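Local coordinates for protein tubulin-specific chaperone (Trypanosoma brucei, PDB 4B6W) that probably binds alpha-tubulin as tubulin-binding cofactor B, a chaperone that also carries a CAP-Gly domain, its ubiquitin-like domain being the part present here, at residues V5-S10 with M14-K19; S29-V34 with M61-Q66; L47-D52 with Y70-E75. All coordinates share one frame; numbering follows the deposited sequence. Where two conformers were deposited one is given.

Interaction 1 of 3, residues V5-S10 with M14-K19; sequences VSLTHS and MRVPEK
Leu7 and Val16 face each other as an antiparallel hydrogen-bonded pair, an instructive case of how a hairpin joins backbone pairing to side-chain packing. Leu7 N donates to Val16 O at 2.8 Å, and Val16 N returns a bond to Leu7 O at 2.7 Å, both in the carbonyl plane. Towards the far end Val5 N reaches Lys19 O at 2.8 Å, while the return bond from Lys19 N to Val5 O is bent to 129° and weak. Between these pairs the register slips by one residue, a beta bulge at Pro17 and Glu18, and CB of Ser6 lies 3.2 Å from Val16 O.

Followed outward, Leu7 first sets its CB beside Val16 CB at 4.0 Å, the two side chains pointing the same way. With CG anti to the carbonyl carbon (chi1 -58°), the branch crosses Lys19 at a slant, Leu7 CG lying 4.0 Å from Lys19 CG. CD1 settles against that methylene and Val16 CB; CD2 leaves the hairpin for the helix side, near Val34 CG2. Lys19 bends away, carrying its ammonium to His37 and Asn33.

Near the turn, water 1 accepts from His9 N at 2.8 Å and probably donates to Met14 O. In the conformer described, one of two, the terminal methyl of selenomethionine Met14 approaches His9 ND1 obliquely.

These strands form the first hairpin of the ubiquitin-like domain: 15-22 is an outermost strand, 2-9 pairs on its other side with strand 77-82, and helix 27-35 packs across the sheet.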
loop_
_atom_site.group_PDB
_atom_site.type_symbol
_atom_site.label_atom_id
_atom_site.label_comp_id
_atom_site.label_asym_id
_atom_site.label_seq_id
_atom_site.Cartn_x
_atom_site.Cartn_y
_atom_site.Cartn_z
ATOM N N VAL A 5 -6.279 -5.255 -4.577
ATOM C CA VAL A 5 -5.074 -5.653 -3.842
ATOM C C VAL A 5 -5.417 -6.049 -2.399
ATOM O O VAL A 5 -6.531 -5.842 -1.928
ATOM C CB VAL A 5 -3.995 -4.520 -3.860
ATOM C CG1 VAL A 5 -3.633 -4.208 -5.259
ATOM C CG2 VAL A 5 -4.495 -3.229 -3.168
ATOM N N SER A 6 -4.460 -6.646 -1.696
ATOM C CA SER A 6 -4.632 -6.834 -0.258
ATOM C C SER A 6 -3.652 -5.961 0.525
ATOM O O SER A 6 -2.695 -5.454 -0.008
ATOM C CB SER A 6 -4.535 -8.314 0.150
ATOM O OG SER A 6 -3.435 -8.939 -0.452
ATOM N N LEU A 7 -3.918 -5.761 1.802
ATOM C CA LEU A 7 -3.056 -4.924 2.618
ATOM C C LEU A 7 -2.572 -5.761 3.765
ATOM O O LEU A 7 -3.372 -6.474 4.412
ATOM C CB LEU A 7 -3.791 -3.722 3.175
ATOM C CG LEU A 7 -4.459 -2.724 2.250
ATOM C CD1 LEU A 7 -5.224 -1.679 3.088
ATOM C CD2 LEU A 7 -3.427 -2.064 1.373
ATOM N N THR A 8 -1.265 -5.652 3.997
ATOM C CA THR A 8 -0.595 -6.219 5.141
ATOM C C THR A 8 0.090 -5.069 5.908
ATOM O O THR A 8 0.201 -3.962 5.402
ATOM C CB THR A 8 0.437 -7.267 4.706
ATOM O OG1 THR A 8 1.400 -6.647 3.836
ATOM C CG2 THR A 8 -0.237 -8.424 3.969
ATOM N N HIS A 9 0.548 -5.353 7.124
ATOM C CA HIS A 9 1.074 -4.327 8.015
ATOM C C HIS A 9 2.283 -4.843 8.768
ATOM O O HIS A 9 2.174 -5.834 9.439
ATOM C CB HIS A 9 -0.015 -3.921 9.024
ATOM C CG HIS A 9 0.365 -2.737 9.859
ATOM N ND1 HIS A 9 0.265 -2.729 11.236
ATOM C CD2 HIS A 9 0.864 -1.524 9.509
ATOM C CE1 HIS A 9 0.686 -1.559 11.691
ATOM N NE2 HIS A 9 1.072 -0.817 10.665
ATOM N N SER A 10 3.408 -4.137 8.697
ATOM C CA SER A 10 4.668 -4.584 9.317
ATOM C C SER A 10 4.656 -4.718 10.843
ATOM O O SER A 10 5.559 -5.351 11.403
ATOM C CB SER A 10 5.829 -3.659 8.922
ATOM O OG SER A 10 5.795 -2.417 9.598
HETATM N N MSE A 14 -2.824 -7.976 11.455
HETATM C CA MSE A 14 -3.930 -7.441 10.668
HETATM C C MSE A 14 -3.586 -7.516 9.174
HETATM O O MSE A 14 -2.493 -7.173 8.741
HETATM C CB MSE A 14 -4.264 -5.968 11.035
HETATM C CG MSE A 14 -4.576 -5.635 12.519
HETATM SE SE MSE A 14 -5.088 -3.726 12.848
HETATM C CE MSE A 14 -3.297 -2.896 12.876
ATOM N N ARG A 15 -4.723 -8.328 8.243
ATOM C CA ARG A 15 -4.609 -8.274 6.813
ATOM C C ARG A 15 -5.942 -7.769 6.307
ATOM O O ARG A 15 -6.984 -8.146 6.839
ATOM C CB ARG A 15 -4.323 -9.678 6.327
ATOM C CG ARG A 15 -4.291 -9.830 4.841
ATOM C CD ARG A 15 -3.737 -11.199 4.457
ATOM N NE ARG A 15 -4.192 -11.556 3.123
ATOM C CZ ARG A 15 -5.332 -12.176 2.858
ATOM N NH1 ARG A 15 -6.147 -12.556 3.839
ATOM N NH2 ARG A 15 -5.649 -12.434 1.595
ATOM N N VAL A 16 -5.927 -6.901 5.307
ATOM C CA VAL A 16 -7.172 -6.543 4.605
ATOM C C VAL A 16 -7.179 -7.264 3.239
ATOM O O VAL A 16 -6.389 -6.949 2.363
ATOM C CB VAL A 16 -7.312 -5.024 4.431
ATOM C CG1 VAL A 16 -8.656 -4.667 3.747
ATOM C CG2 VAL A 16 -7.161 -4.320 5.786
ATOM N N PRO A 17 -8.075 -8.253 3.061
ATOM C CA PRO A 17 -7.930 -9.175 1.926
ATOM C C PRO A 17 -8.280 -8.641 0.556
ATOM O O PRO A 17 -7.739 -9.157 -0.436
ATOM C CB PRO A 17 -8.878 -10.313 2.276
ATOM C CG PRO A 17 -9.164 -10.125 3.749
ATOM C CD PRO A 17 -9.164 -8.674 3.942
ATOM N N GLU A 18 -9.156 -7.641 0.481
ATOM C CA GLU A 18 -9.624 -7.133 -0.796
ATOM C C GLU A 18 -9.720 -5.635 -0.719
ATOM O O GLU A 18 -10.457 -5.123 0.101
ATOM C CB GLU A 18 -11.028 -7.653 -1.061
ATOM C CG GLU A 18 -11.184 -8.568 -2.233
ATOM C CD GLU A 18 -12.550 -8.450 -2.875
ATOM O OE1 GLU A 18 -13.043 -7.308 -3.065
ATOM O OE2 GLU A 18 -13.100 -9.502 -3.229
ATOM N N LYS A 19 -9.020 -4.916 -1.569
ATOM C CA LYS A 19 -9.166 -3.459 -1.610
ATOM C C LYS A 19 -9.097 -3.020 -3.040
ATOM O O LYS A 19 -8.289 -3.530 -3.797
ATOM C CB LYS A 19 -8.064 -2.756 -0.819
ATOM C CG LYS A 19 -8.185 -2.938 0.688
ATOM C CD LYS A 19 -9.358 -2.125 1.286
ATOM C CE LYS A 19 -9.041 -0.624 1.344
ATOM N NZ LYS A 19 -10.192 0.167 1.879
HETATM O O HOH W 1 -0.017 -7.763 8.476
#

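Interaction 2 of 3, residues S29-V34 with M61-Q66; sequences SIKENV and MANDKQ
Met61 opens the loop segment with its backbone oxygen turned to Lys31 of helix 27-35, a small example of a lysine ammonium gathering loop oxygens. Water 2 joins them, donating to Met61 O at 2.6 Å and accepting from Lys31 NZ at 3.1 Å.

Ala62 begins a type I turn that closes at Lys65, where Lys65 N bonds to Ala62 O at 3.1 Å. Asn63, second in the turn, makes the direct link: Lys31 NZ donates to Asn63 OD1 at 2.7 Å, in the carbonyl plane and on a lone pair. The lysine chain is extended beyond CG, and the lysine and asparagine side chains cross at about a right angle, bringing Lys31 CE within 3.0 Å of Asn63 OD1. With CG of Asn63 anti to its carbonyl carbon (chi1 -73°), the amide swings towards the helix.

Lys31 NZ has a third partner in Met45 O, and these three oxygens probably steady its positive charge. Around the contact, Asn63 and Lys65 also bond through their backbones to Glu28 and Ile27 at the start of helix 27-35, while Met61 is hydrogen-bonded through its backbone to Leu47 of strand 45-50, placing the loop between helix and sheet.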
loop_
_atom_site.group_PDB
_atom_site.type_symbol
_atom_site.label_atom_id
_atom_site.label_comp_id
_atom_site.label_asym_id
_atom_site.label_seq_id
_atom_site.Cartn_x
_atom_site.Cartn_y
_atom_site.Cartn_z
ATOM N N SER A 29 -2.926 9.519 -1.364
ATOM C CA SER A 29 -4.362 9.339 -1.159
ATOM C C SER A 29 -4.597 7.924 -0.639
ATOM O O SER A 29 -5.443 7.718 0.220
ATOM C CB SER A 29 -5.136 9.586 -2.456
ATOM O OG SER A 29 -4.935 8.539 -3.391
ATOM N N ILE A 30 -3.798 6.965 -1.122
ATOM C CA ILE A 30 -3.917 5.560 -0.707
ATOM C C ILE A 30 -3.567 5.383 0.772
ATOM O O ILE A 30 -4.270 4.667 1.490
ATOM C CB ILE A 30 -3.046 4.622 -1.584
ATOM C CG1 ILE A 30 -3.591 4.575 -3.010
ATOM C CG2 ILE A 30 -2.957 3.204 -1.003
ATOM C CD1 ILE A 30 -2.617 3.947 -3.977
ATOM N N LYS A 31 -2.514 6.054 1.224
ATOM C CA LYS A 31 -2.125 6.029 2.641
ATOM C C LYS A 31 -3.248 6.541 3.570
ATOM O O LYS A 31 -3.383 6.086 4.718
ATOM C CB LYS A 31 -0.870 6.878 2.864
ATOM C CG LYS A 31 0.406 6.305 2.264
ATOM C CD LYS A 31 1.669 7.111 2.631
ATOM C CE LYS A 31 2.907 6.518 1.910
ATOM N NZ LYS A 31 4.228 7.160 2.291
ATOM N N GLU A 32 -4.010 7.521 3.075
ATOM C CA GLU A 32 -5.134 8.072 3.816
ATOM C C GLU A 32 -6.159 7.000 4.082
ATOM O O GLU A 32 -6.604 6.829 5.210
ATOM C CB GLU A 32 -5.819 9.191 3.034
ATOM C CG GLU A 32 -5.064 10.500 3.078
ATOM C CD GLU A 32 -4.930 11.025 4.486
ATOM O OE1 GLU A 32 -5.987 11.121 5.167
ATOM O OE2 GLU A 32 -3.780 11.335 4.892
ATOM N N ASN A 33 -6.548 6.320 3.019
ATOM C CA ASN A 33 -7.460 5.192 3.091
ATOM C C ASN A 33 -6.953 4.040 3.942
ATOM O O ASN A 33 -7.692 3.496 4.758
ATOM C CB ASN A 33 -7.756 4.661 1.702
ATOM C CG ASN A 33 -8.798 3.611 1.730
ATOM O OD1 ASN A 33 -8.502 2.419 1.549
ATOM N ND2 ASN A 33 -10.022 4.016 2.033
ATOM N N VAL A 34 -5.684 3.710 3.769
ATOM C CA VAL A 34 -4.998 2.694 4.577
ATOM C C VAL A 34 -5.101 2.981 6.080
ATOM O O VAL A 34 -5.255 2.066 6.880
ATOM C CB VAL A 34 -3.524 2.520 4.138
ATOM C CG1 VAL A 34 -2.783 1.600 5.089
ATOM C CG2 VAL A 34 -3.467 1.939 2.744
HETATM N N MSE A 61 6.950 3.342 -2.179
HETATM C CA MSE A 61 6.370 4.183 -3.236
HETATM C C MSE A 61 6.240 5.647 -2.801
HETATM O O MSE A 61 5.832 5.949 -1.679
HETATM C CB MSE A 61 5.021 3.628 -3.684
HETATM C CG MSE A 61 5.106 2.207 -4.238
HETATM SE SE MSE A 61 3.380 1.470 -4.864
HETATM C CE MSE A 61 2.583 0.966 -3.113
ATOM N N ALA A 62 6.581 6.540 -3.719
ATOM C CA ALA A 62 6.658 7.967 -3.456
ATOM C C ALA A 62 5.251 8.540 -3.380
ATOM O O ALA A 62 4.430 8.282 -4.266
ATOM C CB ALA A 62 7.504 8.690 -4.578
ATOM N N ASN A 63 4.985 9.314 -2.321
ATOM C CA ASN A 63 3.683 9.938 -2.108
ATOM C C ASN A 63 3.096 10.692 -3.296
ATOM O O ASN A 63 1.887 10.696 -3.462
ATOM C CB ASN A 63 3.745 10.916 -0.939
ATOM C CG ASN A 63 3.826 10.230 0.378
ATOM O OD1 ASN A 63 3.633 9.034 0.457
ATOM N ND2 ASN A 63 4.112 10.982 1.430
ATOM N N ASP A 64 3.936 11.356 -4.090
ATOM C CA ASP A 64 3.446 12.181 -5.209
ATOM C C ASP A 64 3.210 11.420 -6.509
ATOM O O ASP A 64 2.731 12.012 -7.478
ATOM C CB ASP A 64 4.361 13.399 -5.465
ATOM C CG ASP A 64 5.713 13.035 -6.092
ATOM O OD1 ASP A 64 6.280 11.952 -5.793
ATOM O OD2 ASP A 64 6.233 13.880 -6.871
ATOM N N LYS A 65 3.549 10.137 -6.537
ATOM C CA LYS A 65 3.337 9.307 -7.706
ATOM C C LYS A 65 2.016 8.545 -7.597
ATOM O O LYS A 65 1.476 8.347 -6.526
ATOM C CB LYS A 65 4.476 8.282 -7.860
ATOM C CG LYS A 65 5.833 8.849 -8.181
ATOM C CD LYS A 65 5.815 9.495 -9.520
ATOM C CE LYS A 65 7.208 9.752 -10.051
ATOM N NZ LYS A 65 7.116 10.763 -11.166
ATOM N N GLN A 66 1.545 8.069 -8.730
ATOM C CA GLN A 66 0.308 7.351 -8.815
ATOM C C GLN A 66 0.599 5.877 -8.732
ATOM O O GLN A 66 1.694 5.434 -9.071
ATOM C CB GLN A 66 -0.384 7.674 -10.131
ATOM C CG GLN A 66 -0.943 9.086 -10.159
ATOM C CD GLN A 66 -1.267 9.539 -11.567
ATOM O OE1 GLN A 66 -0.455 9.360 -12.475
ATOM N NE2 GLN A 66 -2.447 10.131 -11.756
HETATM O O HOH W 2 5.875 5.052 0.728
#

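Interaction 3 of 3, residues L47-D52 with Y70-E75; sequences LQLIDD and YQCRDE
Leu49, Tyr70 and Cys72 make up the apolar part of this contact, which illustrates how a strand can anchor an irregular loop through the two methyl groups of a single leucine. CD1 of Leu49 touches Cys72 SG at 3.7 Å. Leu49 CD2 meets Tyr70 CB at 3.9 Å and Cys72 CB at 3.8 Å. Leu49 directs its CG anti to the backbone N (chi1 -174°), which carries the branch point out from the strand and sets CD1 against the sulfur and CD2 between Tyr70 and Cys72. Cys72 likewise has SG anti to its own N (chi1 -171°); the sulfur also touches Val5, and the side chain touches Val3, both of strand 2-9. The aromatic ring of Tyr70 leads away from Leu49; its hydroxyl is hydrogen-bonded to Ala62 N.

A second kind of contact sets side-chain carbons against the main chain. Leu49 CD2 lies 3.6 Å from Tyr70 O, and at the other end Asp52 CB approaches Glu75 O at 3.5 Å. Only the base of each acidic side chain takes part, the carboxylate of Glu75 turning away to a weak, long ion pair with Lys4.

Backbone pairing is absent between the segments. Strand 45-50 uses its main chain on neighbouring strands instead: Leu49 bonds to Ile57 and Glu58, and Ile50 to Val77. Between these two segments the contact is therefore made by side chains on the part of 47-52. Such an arrangement belongs to the beta-grasp fold of ubiquitin-like domains, in which the long connection ahead of the last strand passes over one end of the core before that strand enters the middle of the sheet.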
loop_
_atom_site.group_PDB
_atom_site.type_symbol
_atom_site.label_atom_id
_atom_site.label_comp_id
_atom_site.label_asym_id
_atom_site.label_seq_id
_atom_site.Cartn_x
_atom_site.Cartn_y
_atom_site.Cartn_z
ATOM N N LEU A 47 4.880 2.485 1.799
ATOM C CA LEU A 47 4.155 1.430 1.064
ATOM C C LEU A 47 5.115 0.622 0.153
ATOM O O LEU A 47 5.748 1.166 -0.744
ATOM C CB LEU A 47 2.984 2.027 0.254
ATOM C CG LEU A 47 1.818 2.763 1.001
ATOM C CD1 LEU A 47 0.711 3.163 0.009
ATOM C CD2 LEU A 47 1.205 1.998 2.213
ATOM N N GLN A 48 5.230 -0.675 0.445
ATOM C CA GLN A 48 5.992 -1.643 -0.335
ATOM C C GLN A 48 5.011 -2.377 -1.279
ATOM O O GLN A 48 4.008 -2.899 -0.815
ATOM C CB GLN A 48 6.639 -2.659 0.639
ATOM C CG GLN A 48 7.478 -3.751 -0.030
ATOM C CD GLN A 48 7.965 -4.793 0.939
ATOM O OE1 GLN A 48 7.695 -4.735 2.137
ATOM N NE2 GLN A 48 8.680 -5.780 0.418
ATOM N N LEU A 49 5.289 -2.422 -2.574
ATOM C CA LEU A 49 4.402 -3.101 -3.520
ATOM C C LEU A 49 5.049 -4.449 -3.780
ATOM O O LEU A 49 6.219 -4.527 -4.182
ATOM C CB LEU A 49 4.220 -2.310 -4.834
ATOM C CG LEU A 49 3.180 -2.868 -5.836
ATOM C CD1 LEU A 49 1.775 -2.875 -5.238
ATOM C CD2 LEU A 49 3.223 -2.158 -7.217
ATOM N N ILE A 50 4.294 -5.511 -3.475
ATOM C CA ILE A 50 4.727 -6.876 -3.686
ATOM C C ILE A 50 3.811 -7.481 -4.739
ATOM O O ILE A 50 2.616 -7.314 -4.689
ATOM C CB ILE A 50 4.651 -7.689 -2.382
ATOM C CG1 ILE A 50 5.439 -6.992 -1.252
ATOM C CG2 ILE A 50 5.198 -9.121 -2.592
ATOM C CD1 ILE A 50 4.975 -7.364 0.188
ATOM N N ASP A 51 4.351 -8.178 -5.719
ATOM C CA ASP A 51 3.462 -8.876 -6.636
ATOM C C ASP A 51 2.884 -10.160 -6.017
ATOM O O ASP A 51 3.167 -10.522 -4.870
ATOM C CB ASP A 51 4.146 -9.113 -7.987
ATOM C CG ASP A 51 5.008 -10.355 -8.022
ATOM O OD1 ASP A 51 5.193 -10.979 -6.959
ATOM O OD2 ASP A 51 5.490 -10.702 -9.136
ATOM N N ASP A 52 2.042 -10.820 -6.792
ATOM C CA ASP A 52 1.379 -12.061 -6.365
ATOM C C ASP A 52 2.294 -13.291 -6.285
ATOM O O ASP A 52 1.863 -14.342 -5.852
ATOM C CB ASP A 52 0.216 -12.364 -7.312
ATOM C CG ASP A 52 0.638 -12.379 -8.774
ATOM O OD1 ASP A 52 1.573 -11.644 -9.145
ATOM O OD2 ASP A 52 0.027 -13.121 -9.574
ATOM N N TYR A 70 3.814 2.487 -10.692
ATOM C CA TYR A 70 4.509 1.297 -10.201
ATOM C C TYR A 70 4.046 -0.023 -10.833
ATOM O O TYR A 70 4.466 -1.097 -10.412
ATOM C CB TYR A 70 4.406 1.268 -8.673
ATOM C CG TYR A 70 5.140 2.441 -8.067
ATOM C CD1 TYR A 70 6.521 2.488 -8.098
ATOM C CD2 TYR A 70 4.459 3.513 -7.509
ATOM C CE1 TYR A 70 7.218 3.574 -7.589
ATOM C CE2 TYR A 70 5.134 4.576 -6.979
ATOM C CZ TYR A 70 6.519 4.607 -7.023
ATOM O OH TYR A 70 7.231 5.656 -6.510
ATOM N N GLN A 71 3.217 0.072 -11.870
ATOM C CA GLN A 71 2.764 -1.091 -12.641
ATOM C C GLN A 71 2.011 -2.082 -11.740
ATOM O O GLN A 71 2.080 -3.292 -11.927
ATOM C CB GLN A 71 3.939 -1.755 -13.389
ATOM C CG GLN A 71 4.709 -0.814 -14.313
ATOM C CD GLN A 71 5.960 -1.445 -14.948
ATOM O OE1 GLN A 71 6.988 -1.743 -14.258
ATOM N NE2 GLN A 71 5.906 -1.610 -16.283
ATOM N N CYS A 72 1.254 -1.550 -10.786
ATOM C CA CYS A 72 0.417 -2.384 -9.935
ATOM C C CYS A 72 -0.664 -3.142 -10.728
ATOM O O CYS A 72 -1.220 -2.617 -11.699
ATOM C CB CYS A 72 -0.200 -1.556 -8.837
ATOM S SG CYS A 72 -1.044 -2.524 -7.593
ATOM N N ARG A 73 -0.920 -4.387 -10.325
ATOM C CA ARG A 73 -1.882 -5.245 -10.999
ATOM C C ARG A 73 -2.781 -5.876 -9.966
ATOM O O ARG A 73 -2.510 -5.794 -8.763
ATOM C CB ARG A 73 -1.197 -6.360 -11.795
ATOM C CG ARG A 73 -0.106 -5.917 -12.790
ATOM C CD ARG A 73 -0.626 -5.027 -13.925
ATOM N NE ARG A 73 0.439 -4.664 -14.868
ATOM C CZ ARG A 73 0.952 -5.492 -15.784
ATOM N NH1 ARG A 73 0.517 -6.758 -15.900
ATOM N NH2 ARG A 73 1.921 -5.062 -16.595
ATOM N N ASP A 74 -3.848 -6.519 -10.433
ATOM C CA ASP A 74 -4.721 -7.254 -9.537
ATOM C C ASP A 74 -3.922 -8.338 -8.809
ATOM O O ASP A 74 -3.029 -8.976 -9.394
ATOM C CB ASP A 74 -5.882 -7.899 -10.293
ATOM C CG ASP A 74 -6.901 -6.897 -10.775
ATOM O OD1 ASP A 74 -7.432 -6.135 -9.979
ATOM O OD2 ASP A 74 -7.194 -6.859 -11.977
ATOM N N GLU A 75 -4.260 -8.521 -7.537
ATOM C CA GLU A 75 -3.757 -9.599 -6.688
ATOM C C GLU A 75 -2.385 -9.299 -6.114
ATOM O O GLU A 75 -1.774 -10.146 -5.467
ATOM C CB GLU A 75 -3.787 -10.963 -7.400
ATOM C CG GLU A 75 -4.992 -11.222 -8.365
ATOM C CD GLU A 75 -6.363 -10.943 -7.734
ATOM O OE1 GLU A 75 -6.438 -11.037 -6.476
ATOM O OE2 GLU A 75 -7.365 -10.651 -8.492
#

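Overall arrangement
From the N terminus, interaction 1 closes first, joining strands 2-9 and 15-22 across a short loop; it is finished before either of the others opens. The chain then enters helix 27-35, where interaction 2 begins, and strand 45-50, where interaction 3 begins. Interaction 2 closes in the loop at 61-66 and interaction 3 farther along it at 70-75, so these two cross. They also touch directly, through Ile30 against Leu47 and Met61 against Tyr70. Interaction 1 meets the helix through its lysine and interaction 3 through Val5. Together they tie the hairpin, helix, third strand and long loop of the ubiquitin-like domain around one core.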